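Local coordinates for protein methyltransferase (Streptococcus mutans, PDB 3LDF) that probably transfers methyl groups from S-adenosyl-L-methionine to RNA, and is held here with the spent cofactor S-adenosyl-L-homocysteine, at residues Ala237-Asp242 against Gln266-Asp271; Asp287-Asp292 against Glu319-Asn324; Leu357-Leu362 against Lys379-Lys384. All blocks are in the same frame, centred on the assembly; numbering follows the deposited sequence.

All three contacts involve the seven-stranded sheet of the Rossmann-like methyltransferase domain, and they follow one another along the chain. Interaction 1 joins strand 265-269, an outermost strand, to its neighbour 237-242. Interaction 2 sits at the start of strand 286-291, in the middle of the sheet, where residues 319-324 lead from helix 306-319 into strand 325-331. Interaction 3 pairs 379-384 with 355-360 at the other border. The centres of interactions 1 and 2 lie about 14 Å apart, those of 2 and 3 about 15 Å, and those of 1 and 3 about 23 Å. Interactions 1 and 2 both reach S-adenosyl-L-homocysteine, whereas interaction 3 lies away from the cofactor and completes the sheet.

Interaction 1. Residues Ala237-Asp242 against Gln266-Asp271. With SAH (S-adenosyl-L-homocysteine), chain B.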
loop_
_atom_site.group_PDB
_atom_site.type_symbol
_atom_site.label_atom_id
_atom_site.label_comp_id
_atom_site.label_asym_id
_atom_site.label_seq_id
_atom_site.Cartn_x
_atom_site.Cartn_y
_atom_site.Cartn_z
ATOM N N ALA A 237 24.189 11.723 -3.384
ATOM C CA ALA A 237 23.313 12.581 -4.139
ATOM C C ALA A 237 22.064 11.791 -4.498
ATOM O O ALA A 237 22.118 10.523 -4.548
ATOM C CB ALA A 237 24.109 13.098 -5.441
ATOM N N THR A 238 20.933 12.480 -4.731
ATOM C CA THR A 238 19.713 11.811 -5.219
ATOM C C THR A 238 19.071 12.556 -6.415
ATOM O O THR A 238 19.145 13.765 -6.531
ATOM C CB THR A 238 18.639 11.625 -4.115
ATOM O OG1 THR A 238 18.182 12.915 -3.678
ATOM C CG2 THR A 238 19.216 10.850 -2.856
ATOM N N THR A 239 18.418 11.802 -7.290
ATOM C CA THR A 239 17.622 12.373 -8.426
ATOM C C THR A 239 16.265 11.707 -8.428
ATOM O O THR A 239 16.215 10.478 -8.481
ATOM C CB THR A 239 18.283 12.136 -9.796
ATOM O OG1 THR A 239 19.482 12.856 -9.794
ATOM C CG2 THR A 239 17.422 12.698 -10.987
ATOM N N SER A 240 15.198 12.523 -8.396
ATOM C CA SER A 240 13.836 12.064 -8.181
ATOM C C SER A 240 13.021 12.480 -9.392
ATOM O O SER A 240 12.841 13.677 -9.615
ATOM C CB SER A 240 13.208 12.692 -6.903
ATOM O OG SER A 240 14.009 12.471 -5.722
ATOM N N VAL A 241 12.515 11.497 -10.148
ATOM C CA VAL A 241 11.816 11.749 -11.425
ATOM C C VAL A 241 10.322 11.374 -11.372
ATOM O O VAL A 241 9.974 10.205 -11.143
ATOM C CB VAL A 241 12.438 10.889 -12.565
ATOM C CG1 VAL A 241 11.820 11.259 -13.912
ATOM C CG2 VAL A 241 13.939 11.101 -12.598
ATOM N N ASP A 242 9.444 12.353 -11.621
ATOM C CA ASP A 242 7.993 12.084 -11.633
ATOM C C ASP A 242 7.333 12.899 -12.708
ATOM O O ASP A 242 7.759 14.008 -13.048
ATOM C CB ASP A 242 7.377 12.408 -10.255
ATOM C CG ASP A 242 5.989 11.873 -10.099
ATOM O OD1 ASP A 242 5.817 10.745 -9.572
ATOM O OD2 ASP A 242 5.052 12.564 -10.553
ATOM N N GLN A 266 18.420 16.625 -6.628
ATOM C CA GLN A 266 17.790 17.194 -7.801
ATOM C C GLN A 266 16.371 16.614 -7.942
ATOM O O GLN A 266 16.150 15.400 -7.759
ATOM C CB GLN A 266 18.602 16.908 -9.074
ATOM C CG GLN A 266 19.926 17.697 -9.276
ATOM C CD GLN A 266 21.009 17.563 -8.154
ATOM O OE1 GLN A 266 21.427 16.442 -7.782
ATOM N NE2 GLN A 266 21.521 18.726 -7.667
ATOM N N LEU A 267 15.414 17.491 -8.256
ATOM C CA LEU A 267 14.015 17.072 -8.465
ATOM C C LEU A 267 13.726 17.262 -9.928
ATOM O O LEU A 267 13.985 18.339 -10.493
ATOM C CB LEU A 267 13.079 17.974 -7.656
ATOM C CG LEU A 267 13.233 17.942 -6.129
ATOM C CD1 LEU A 267 12.122 18.838 -5.423
ATOM C CD2 LEU A 267 13.201 16.477 -5.566
ATOM N N VAL A 268 13.192 16.237 -10.569
ATOM C CA VAL A 268 12.980 16.292 -12.024
ATOM C C VAL A 268 11.500 15.948 -12.337
ATOM O O VAL A 268 10.935 14.951 -11.798
ATOM C CB VAL A 268 13.949 15.302 -12.755
ATOM C CG1 VAL A 268 13.619 15.181 -14.247
ATOM C CG2 VAL A 268 15.462 15.643 -12.455
ATOM N N VAL A 269 10.900 16.757 -13.232
ATOM C CA VAL A 269 9.502 16.572 -13.676
ATOM C C VAL A 269 9.593 16.192 -15.146
ATOM O O VAL A 269 10.052 17.005 -15.976
ATOM C CB VAL A 269 8.605 17.842 -13.449
ATOM C CG1 VAL A 269 7.170 17.618 -13.984
ATOM C CG2 VAL A 269 8.568 18.199 -12.006
ATOM N N MET A 270 9.205 14.931 -15.429
ATOM C CA MET A 270 9.500 14.194 -16.685
ATOM C C MET A 270 8.913 12.794 -16.699
ATOM O O MET A 270 8.887 12.102 -15.669
ATOM C CB MET A 270 11.007 14.034 -16.910
ATOM C CG MET A 270 11.357 13.801 -18.387
ATOM S SD MET A 270 13.126 13.762 -18.859
ATOM C CE MET A 270 13.603 15.367 -18.287
ATOM N N ASP A 271 8.445 12.375 -17.885
ATOM C CA ASP A 271 8.121 10.970 -18.177
ATOM C C ASP A 271 9.380 10.061 -18.030
ATOM O O ASP A 271 10.462 10.350 -18.594
ATOM C CB ASP A 271 7.482 10.832 -19.566
ATOM C CG ASP A 271 6.982 9.386 -19.869
ATOM O OD1 ASP A 271 7.690 8.405 -19.531
ATOM O OD2 ASP A 271 5.889 9.231 -20.486
HETATM N N SAH B . 7.130 5.384 -5.543
HETATM C CA SAH B . 6.210 6.452 -5.034
HETATM C CB SAH B . 4.713 6.035 -5.221
HETATM C CG SAH B . 4.260 6.047 -6.724
HETATM S SD SAH B . 2.642 6.798 -6.971
HETATM C C SAH B . 6.651 6.737 -3.631
HETATM O O SAH B . 7.722 6.214 -3.202
HETATM O OXT SAH B . 5.931 7.460 -2.896
HETATM C "C5'" SAH B . 2.619 6.845 -8.766
HETATM C "C4'" SAH B . 3.363 8.048 -9.397
HETATM O "O4'" SAH B . 3.841 7.722 -10.714
HETATM C "C3'" SAH B . 2.505 9.320 -9.584
HETATM O "O3'" SAH B . 3.189 10.364 -8.900
HETATM C "C2'" SAH B . 2.543 9.675 -11.068
HETATM O "O2'" SAH B . 2.830 11.073 -11.239
HETATM C "C1'" SAH B . 3.793 8.905 -11.541
HETATM N N9 SAH B . 3.848 8.476 -12.975
HETATM C C8 SAH B . 2.909 7.744 -13.682
HETATM N N7 SAH B . 3.358 7.499 -14.946
HETATM C C5 SAH B . 4.596 8.064 -15.053
HETATM C C6 SAH B . 5.640 8.171 -16.086
HETATM N N6 SAH B . 5.433 7.602 -17.311
HETATM N N1 SAH B . 6.809 8.818 -15.773
HETATM C C2 SAH B . 7.027 9.392 -14.566
HETATM N N3 SAH B . 6.124 9.318 -13.574
HETATM C C4 SAH B . 4.910 8.701 -13.757
HETATM O O HOH W 1 16.080 14.238 -5.283
HETATM O O HOH W 2 21.732 13.707 -8.080
#
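Ser240 and Val268 sit at the middle of a parallel strand pair, where Val268 N donates a 2.8 Å hydrogen bond to Ser240 O. Four more backbone bonds continue the pairing, from Gln266 N to Thr238 O at one end to Met270 N and Asp242 O at the other. In that last bond the donor stands 45° above the carbonyl plane, where the second strand has run out into loop. Val241 can be followed outward: its CB carries CG1 opposite the backbone N (chi1 -174°), which brings this methyl to 3.5 Å from Met270 O, while CG2 lies 4.2 Å from Val268 CB. On the same face the Thr239 and Val268 side chains cross obliquely, CG2 to CG2 3.8 Å. The two strands and helix 247-257 between them form a beta-alpha-beta unit of the Rossmann-like fold, with Leu267 and Val269 turned toward that helix. As usual in such folds, an acid at the end of a strand takes the ribose: Asp242 OD1 accepts from SAH O3' at 2.7 Å and OD2 from SAH O2' at 2.8 Å. Tyr222 N and Ala244 N also bond to this carboxylate, one to each oxygen, fixing its rotation. Asp271, the N-cap of helix 272-281, offers OD1 to SAH N6 in a weak 3.3 Å bond. At the far end a water joins Thr239 OG1 to Gln266 OE1, and Gln266 NE2 bonds to Ala263 O.

Interaction 2. Residues Asp287-Asp292 against Glu319-Asn324; sequences DIIIID and EILSEN. With SAH (S-adenosyl-L-homocysteine), chain B.
Asp287 and Ser322 make the one hydrogen bond of this contact: Ser322 OG donates to Asp287 OD1 over 2.8 Å. The hydroxyl arrives on the anti side of the carboxylate oxygen and 28° out of the carboxylate plane. The other oxygen, OD2, is taken by Thr215 N at the start of strand 215-219, so the acid is held from two directions. Apolar contacts make up the rest. Leu321 CD1 lies 3.7 Å from Ile289 CG1 and 3.8 Å from Asp287 O, with CG trans to the backbone N (chi1 -172°) and chi2 near 65° turning CD1 toward Ile289. Ile289 CD1 extends further, to 4.1 Å from Ile320 CG1. Here a crossover of the Rossmann-like sheet is closed: strand 286-291 leads through helix 306-319 to its parallel neighbour 325-331, and residues 320-324, with the short strand 321-322 and a corner at 323-324, connect helix to returning strand. Ile320 also packs on Leu217 of strand 215-219, and Leu321 on Ile327. Ligand contact is confined to the opposite end of 287-292, where Asp292 OD2 receives a 2.7 Å hydrogen bond from the amino N of SAH, while Ser330 OG and Gln199 NE2 bond to the same carboxylate.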
loop_
_atom_site.group_PDB
_atom_site.type_symbol
_atom_site.label_atom_id
_atom_site.label_comp_id
_atom_site.label_asym_id
_atom_site.label_seq_id
_atom_site.Cartn_x
_atom_site.Cartn_y
_atom_site.Cartn_z
ATOM N N ASP A 287 24.545 4.575 -8.896
ATOM C CA ASP A 287 24.911 3.424 -8.119
ATOM C C ASP A 287 23.677 2.582 -7.720
ATOM O O ASP A 287 23.775 1.361 -7.607
ATOM C CB ASP A 287 25.637 3.886 -6.823
ATOM C CG ASP A 287 26.966 4.611 -7.088
ATOM O OD1 ASP A 287 27.631 4.305 -8.091
ATOM O OD2 ASP A 287 27.350 5.502 -6.291
ATOM N N ILE A 288 22.544 3.245 -7.443
ATOM C CA ILE A 288 21.293 2.591 -7.044
ATOM C C ILE A 288 20.108 3.191 -7.788
ATOM O O ILE A 288 20.019 4.403 -7.895
ATOM C CB ILE A 288 21.030 2.762 -5.526
ATOM C CG1 ILE A 288 22.196 2.113 -4.748
ATOM C CG2 ILE A 288 19.637 2.156 -5.108
ATOM C CD1 ILE A 288 22.422 2.765 -3.326
ATOM N N ILE A 289 19.230 2.333 -8.327
ATOM C CA ILE A 289 18.041 2.779 -9.033
ATOM C C ILE A 289 16.747 2.220 -8.368
ATOM O O ILE A 289 16.542 1.016 -8.302
ATOM C CB ILE A 289 18.071 2.397 -10.495
ATOM C CG1 ILE A 289 19.391 2.881 -11.116
ATOM C CG2 ILE A 289 16.738 2.951 -11.262
ATOM C CD1 ILE A 289 19.486 2.760 -12.628
ATOM N N ILE A 290 15.881 3.089 -7.874
ATOM C CA ILE A 290 14.708 2.597 -7.173
ATOM C C ILE A 290 13.590 2.742 -8.204
ATOM O O ILE A 290 13.467 3.813 -8.815
ATOM C CB ILE A 290 14.430 3.451 -5.907
ATOM C CG1 ILE A 290 15.582 3.344 -4.888
ATOM C CG2 ILE A 290 13.086 3.117 -5.335
ATOM C CD1 ILE A 290 15.554 4.436 -3.812
ATOM N N ILE A 291 12.853 1.649 -8.451
ATOM C CA ILE A 291 11.787 1.642 -9.441
ATOM C C ILE A 291 10.422 1.289 -8.742
ATOM O O ILE A 291 10.254 0.175 -8.152
ATOM C CB ILE A 291 12.053 0.620 -10.564
ATOM C CG1 ILE A 291 13.513 0.722 -11.099
ATOM C CG2 ILE A 291 11.017 0.830 -11.675
ATOM C CD1 ILE A 291 13.815 -0.179 -12.280
ATOM N N ASP A 292 9.441 2.180 -8.830
ATOM C CA ASP A 292 8.183 1.926 -8.088
ATOM C C ASP A 292 7.022 2.568 -8.802
ATOM O O ASP A 292 6.502 3.559 -8.347
ATOM C CB ASP A 292 8.306 2.411 -6.644
ATOM C CG ASP A 292 7.136 1.998 -5.780
ATOM O OD1 ASP A 292 6.605 0.869 -5.948
ATOM O OD2 ASP A 292 6.744 2.817 -4.910
ATOM N N GLU A 319 20.917 -0.078 -18.374
ATOM C CA GLU A 319 21.793 0.691 -19.256
ATOM C C GLU A 319 22.468 1.861 -18.521
ATOM O O GLU A 319 23.559 2.251 -18.891
ATOM C CB GLU A 319 21.018 1.203 -20.488
ATOM C CG GLU A 319 19.959 0.182 -20.988
ATOM C CD GLU A 319 19.808 0.088 -22.508
ATOM O OE1 GLU A 319 19.710 1.140 -23.185
ATOM O OE2 GLU A 319 19.774 -1.055 -23.023
ATOM N N ILE A 320 21.820 2.387 -17.471
ATOM C CA ILE A 320 22.322 3.573 -16.727
ATOM C C ILE A 320 22.729 3.292 -15.248
ATOM O O ILE A 320 22.824 4.202 -14.382
ATOM C CB ILE A 320 21.318 4.809 -16.846
ATOM C CG1 ILE A 320 19.918 4.459 -16.349
ATOM C CG2 ILE A 320 21.289 5.437 -18.328
ATOM C CD1 ILE A 320 19.154 5.692 -16.045
ATOM N N LEU A 321 22.962 2.008 -14.970
ATOM C CA LEU A 321 23.450 1.566 -13.645
ATOM C C LEU A 321 25.011 1.421 -13.587
ATOM O O LEU A 321 25.598 0.757 -14.438
ATOM C CB LEU A 321 22.803 0.207 -13.307
ATOM C CG LEU A 321 22.945 -0.438 -11.930
ATOM C CD1 LEU A 321 22.235 0.448 -10.915
ATOM C CD2 LEU A 321 22.261 -1.770 -11.969
ATOM N N SER A 322 25.647 2.001 -12.567
ATOM C CA SER A 322 27.056 1.708 -12.241
ATOM C C SER A 322 27.345 0.171 -12.138
ATOM O O SER A 322 26.508 -0.626 -11.690
ATOM C CB SER A 322 27.482 2.398 -10.898
ATOM O OG SER A 322 27.187 3.792 -10.851
ATOM N N GLU A 323 28.538 -0.219 -12.548
ATOM C CA GLU A 323 29.109 -1.522 -12.252
ATOM C C GLU A 323 28.938 -1.852 -10.765
ATOM O O GLU A 323 29.199 -0.996 -9.904
ATOM C CB GLU A 323 30.590 -1.469 -12.663
ATOM C CG GLU A 323 31.507 -2.429 -11.945
ATOM C CD GLU A 323 32.806 -2.670 -12.713
ATOM O OE1 GLU A 323 33.307 -1.726 -13.405
ATOM O OE2 GLU A 323 33.334 -3.806 -12.604
ATOM N N ASN A 324 28.466 -3.071 -10.465
ATOM C CA ASN A 324 28.111 -3.499 -9.093
ATOM C C ASN A 324 26.969 -2.663 -8.509
ATOM O O ASN A 324 26.874 -2.491 -7.307
ATOM C CB ASN A 324 29.312 -3.453 -8.136
ATOM C CG ASN A 324 30.459 -4.365 -8.572
ATOM O OD1 ASN A 324 31.553 -3.884 -8.940
ATOM N ND2 ASN A 324 30.219 -5.683 -8.547
HETATM N N SAH B . 7.130 5.384 -5.543
HETATM C CA SAH B . 6.210 6.452 -5.034
HETATM C CB SAH B . 4.713 6.035 -5.221
HETATM C CG SAH B . 4.260 6.047 -6.724
HETATM S SD SAH B . 2.642 6.798 -6.971
HETATM C C SAH B . 6.651 6.737 -3.631
HETATM O O SAH B . 7.722 6.214 -3.202
HETATM O OXT SAH B . 5.931 7.460 -2.896
HETATM C "C5'" SAH B . 2.619 6.845 -8.766
HETATM C "C4'" SAH B . 3.363 8.048 -9.397
HETATM O "O4'" SAH B . 3.841 7.722 -10.714
HETATM C "C3'" SAH B . 2.505 9.320 -9.584
HETATM O "O3'" SAH B . 3.189 10.364 -8.900
HETATM C "C2'" SAH B . 2.543 9.675 -11.068
HETATM O "O2'" SAH B . 2.830 11.073 -11.239
HETATM C "C1'" SAH B . 3.793 8.905 -11.541
HETATM N N9 SAH B . 3.848 8.476 -12.975
HETATM C C8 SAH B . 2.909 7.744 -13.682
HETATM N N7 SAH B . 3.358 7.499 -14.946
HETATM C C5 SAH B . 4.596 8.064 -15.053
HETATM C C6 SAH B . 5.640 8.171 -16.086
HETATM N N6 SAH B . 5.433 7.602 -17.311
HETATM N N1 SAH B . 6.809 8.818 -15.773
HETATM C C2 SAH B . 7.027 9.392 -14.566
HETATM N N3 SAH B . 6.124 9.318 -13.574
HETATM C C4 SAH B . 4.910 8.701 -13.757
#

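Interaction 3. Residues Leu357-Leu362 against Lys379-Lys384; sequences LDLQQL and KVFTIK
Thr382 O is gripped by two successive backbone amides, Leu357 N at 2.8 Å and, in a weak bond, Asp358 N at 3.4 Å. Two residues of one strand thus face a single residue of the other, a classic beta bulge. Beyond it the pairing becomes regular and antiparallel, with Thr382 N donating to Asp358 O. Gln360 and Val380 exchange two bonds, Gln360 N to Val380 O and Val380 N to Gln360 O, each 2.8 Å. Between these hydrogen-bonded pairs lies the non-hydrogen-bonded pair Leu359 and Phe381, whose side chains meet on one face of the sheet. With CG trans to the backbone N (chi1 167°), Leu359 lays CD1 over the centre of the Phe381 ring in a CH-pi contact, 4.0 Å from the centroid and 12° off the ring normal. Leu359 CB touches CE1 of Phe381 at 3.8 Å, and the Tyr356 ring packs edge-to-face with Phe381. On the other face, carrying Asp358, Gln360, Val380 and Thr382, a water bridges Asp358 OD2 and Thr382 OG1. Leu357, at the bulge, crosses the aliphatic base of Lys384, with CG 3.8 Å from Lys384 CB. Strand 379-384 also pairs with 325-331, so this antiparallel edge pair finishes the methyltransferase sheet. Gripped by Leu359 and Tyr356, the Phe381 ring gives helix 338-349 a hydrocarbon surface to pack on, whereas the Asp358-Thr382 side is suited to water.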
loop_
_atom_site.group_PDB
_atom_site.type_symbol
_atom_site.label_atom_id
_atom_site.label_comp_id
_atom_site.label_asym_id
_atom_site.label_seq_id
_atom_site.Cartn_x
_atom_site.Cartn_y
_atom_site.Cartn_z
ATOM N N LEU A 357 19.303 -10.219 -3.889
ATOM C CA LEU A 357 19.750 -10.092 -2.461
ATOM C C LEU A 357 18.621 -10.186 -1.406
ATOM O O LEU A 357 18.873 -10.564 -0.269
ATOM C CB LEU A 357 20.552 -8.775 -2.223
ATOM C CG LEU A 357 21.847 -8.422 -2.987
ATOM C CD1 LEU A 357 22.466 -7.117 -2.445
ATOM C CD2 LEU A 357 22.864 -9.570 -2.989
ATOM N N ASP A 358 17.384 -9.821 -1.743
ATOM C CA ASP A 358 16.331 -9.758 -0.705
ATOM C C ASP A 358 14.946 -9.654 -1.371
ATOM O O ASP A 358 14.829 -9.117 -2.493
ATOM C CB ASP A 358 16.606 -8.539 0.215
ATOM C CG ASP A 358 15.886 -8.609 1.602
ATOM O OD1 ASP A 358 15.538 -9.682 2.120
ATOM O OD2 ASP A 358 15.738 -7.550 2.238
ATOM N N LEU A 359 13.903 -10.181 -0.707
ATOM C CA LEU A 359 12.505 -9.835 -1.024
ATOM C C LEU A 359 11.851 -9.238 0.230
ATOM O O LEU A 359 11.873 -9.882 1.288
ATOM C CB LEU A 359 11.689 -11.072 -1.486
ATOM C CG LEU A 359 10.104 -10.968 -1.582
ATOM C CD1 LEU A 359 9.649 -9.914 -2.614
ATOM C CD2 LEU A 359 9.566 -12.358 -2.024
ATOM N N GLN A 360 11.265 -8.035 0.107
ATOM C CA GLN A 360 10.527 -7.388 1.192
ATOM C C GLN A 360 9.064 -7.339 0.797
ATOM O O GLN A 360 8.765 -7.014 -0.343
ATOM C CB GLN A 360 11.016 -5.932 1.445
ATOM C CG GLN A 360 12.255 -5.920 2.389
ATOM C CD GLN A 360 13.072 -4.623 2.385
ATOM O OE1 GLN A 360 13.848 -4.344 1.437
ATOM N NE2 GLN A 360 12.927 -3.838 3.459
ATOM N N GLN A 361 8.159 -7.558 1.752
ATOM C CA GLN A 361 6.703 -7.438 1.468
ATOM C C GLN A 361 6.065 -6.621 2.610
ATOM O O GLN A 361 6.793 -5.874 3.259
ATOM C CB GLN A 361 6.054 -8.834 1.246
ATOM C CG GLN A 361 6.651 -9.574 0.037
ATOM C CD GLN A 361 5.715 -10.703 -0.488
ATOM O OE1 GLN A 361 5.890 -11.844 -0.131
ATOM N NE2 GLN A 361 4.706 -10.356 -1.278
ATOM N N LEU A 362 4.769 -6.800 2.894
ATOM C CA LEU A 362 4.030 -5.841 3.735
ATOM C C LEU A 362 4.503 -5.922 5.214
ATOM O O LEU A 362 4.675 -7.017 5.732
ATOM C CB LEU A 362 2.509 -6.067 3.642
ATOM C CG LEU A 362 1.729 -5.698 2.370
ATOM C CD1 LEU A 362 0.250 -6.137 2.498
ATOM C CD2 LEU A 362 1.737 -4.209 2.157
ATOM N N LYS A 379 5.522 -6.117 -3.175
ATOM C CA LYS A 379 6.735 -6.926 -3.464
ATOM C C LYS A 379 7.885 -5.963 -3.744
ATOM O O LYS A 379 7.770 -5.085 -4.614
ATOM C CB LYS A 379 6.534 -7.842 -4.676
ATOM C CG LYS A 379 5.361 -8.809 -4.595
ATOM C CD LYS A 379 4.151 -8.232 -5.307
ATOM C CE LYS A 379 2.859 -9.027 -5.029
ATOM N NZ LYS A 379 1.619 -8.371 -5.568
ATOM N N VAL A 380 8.972 -6.100 -3.012
ATOM C CA VAL A 380 10.146 -5.294 -3.245
ATOM C C VAL A 380 11.399 -6.211 -3.347
ATOM O O VAL A 380 11.868 -6.750 -2.344
ATOM C CB VAL A 380 10.361 -4.218 -2.141
ATOM C CG1 VAL A 380 11.590 -3.309 -2.442
ATOM C CG2 VAL A 380 9.031 -3.282 -1.913
ATOM N N PHE A 381 11.925 -6.367 -4.558
ATOM C CA PHE A 381 13.197 -7.065 -4.765
ATOM C C PHE A 381 14.461 -6.115 -4.761
ATOM O O PHE A 381 14.467 -5.042 -5.400
ATOM C CB PHE A 381 13.147 -7.849 -6.091
ATOM C CG PHE A 381 12.357 -9.158 -6.039
ATOM C CD1 PHE A 381 12.814 -10.234 -5.285
ATOM C CD2 PHE A 381 11.166 -9.316 -6.779
ATOM C CE1 PHE A 381 12.111 -11.455 -5.276
ATOM C CE2 PHE A 381 10.484 -10.506 -6.782
ATOM C CZ PHE A 381 10.961 -11.586 -6.024
ATOM N N THR A 382 15.505 -6.492 -4.025
ATOM C CA THR A 382 16.809 -5.786 -4.099
ATOM C C THR A 382 17.685 -6.744 -4.881
ATOM O O THR A 382 17.798 -7.911 -4.499
ATOM C CB THR A 382 17.470 -5.537 -2.713
ATOM O OG1 THR A 382 16.599 -4.742 -1.910
ATOM C CG2 THR A 382 18.873 -4.778 -2.844
ATOM N N ILE A 383 18.221 -6.244 -6.006
ATOM C CA ILE A 383 19.023 -6.995 -6.950
ATOM C C ILE A 383 20.410 -6.359 -7.180
ATOM O O ILE A 383 20.523 -5.158 -7.446
ATOM C CB ILE A 383 18.294 -7.157 -8.305
ATOM C CG1 ILE A 383 16.835 -7.636 -8.069
ATOM C CG2 ILE A 383 19.093 -8.125 -9.222
ATOM C CD1 ILE A 383 15.855 -7.149 -9.104
ATOM N N LYS A 384 21.443 -7.185 -7.094
ATOM C CA LYS A 384 22.838 -6.770 -7.258
ATOM C C LYS A 384 23.301 -7.126 -8.653
ATOM O O LYS A 384 23.067 -8.247 -9.142
ATOM C CB LYS A 384 23.702 -7.430 -6.189
ATOM C CG LYS A 384 25.209 -7.269 -6.298
ATOM C CD LYS A 384 25.707 -5.957 -5.695
ATOM C CE LYS A 384 27.207 -6.008 -5.432
ATOM N NZ LYS A 384 27.626 -4.738 -4.761
HETATM O O HOH W 3 17.123 -5.022 1.001
#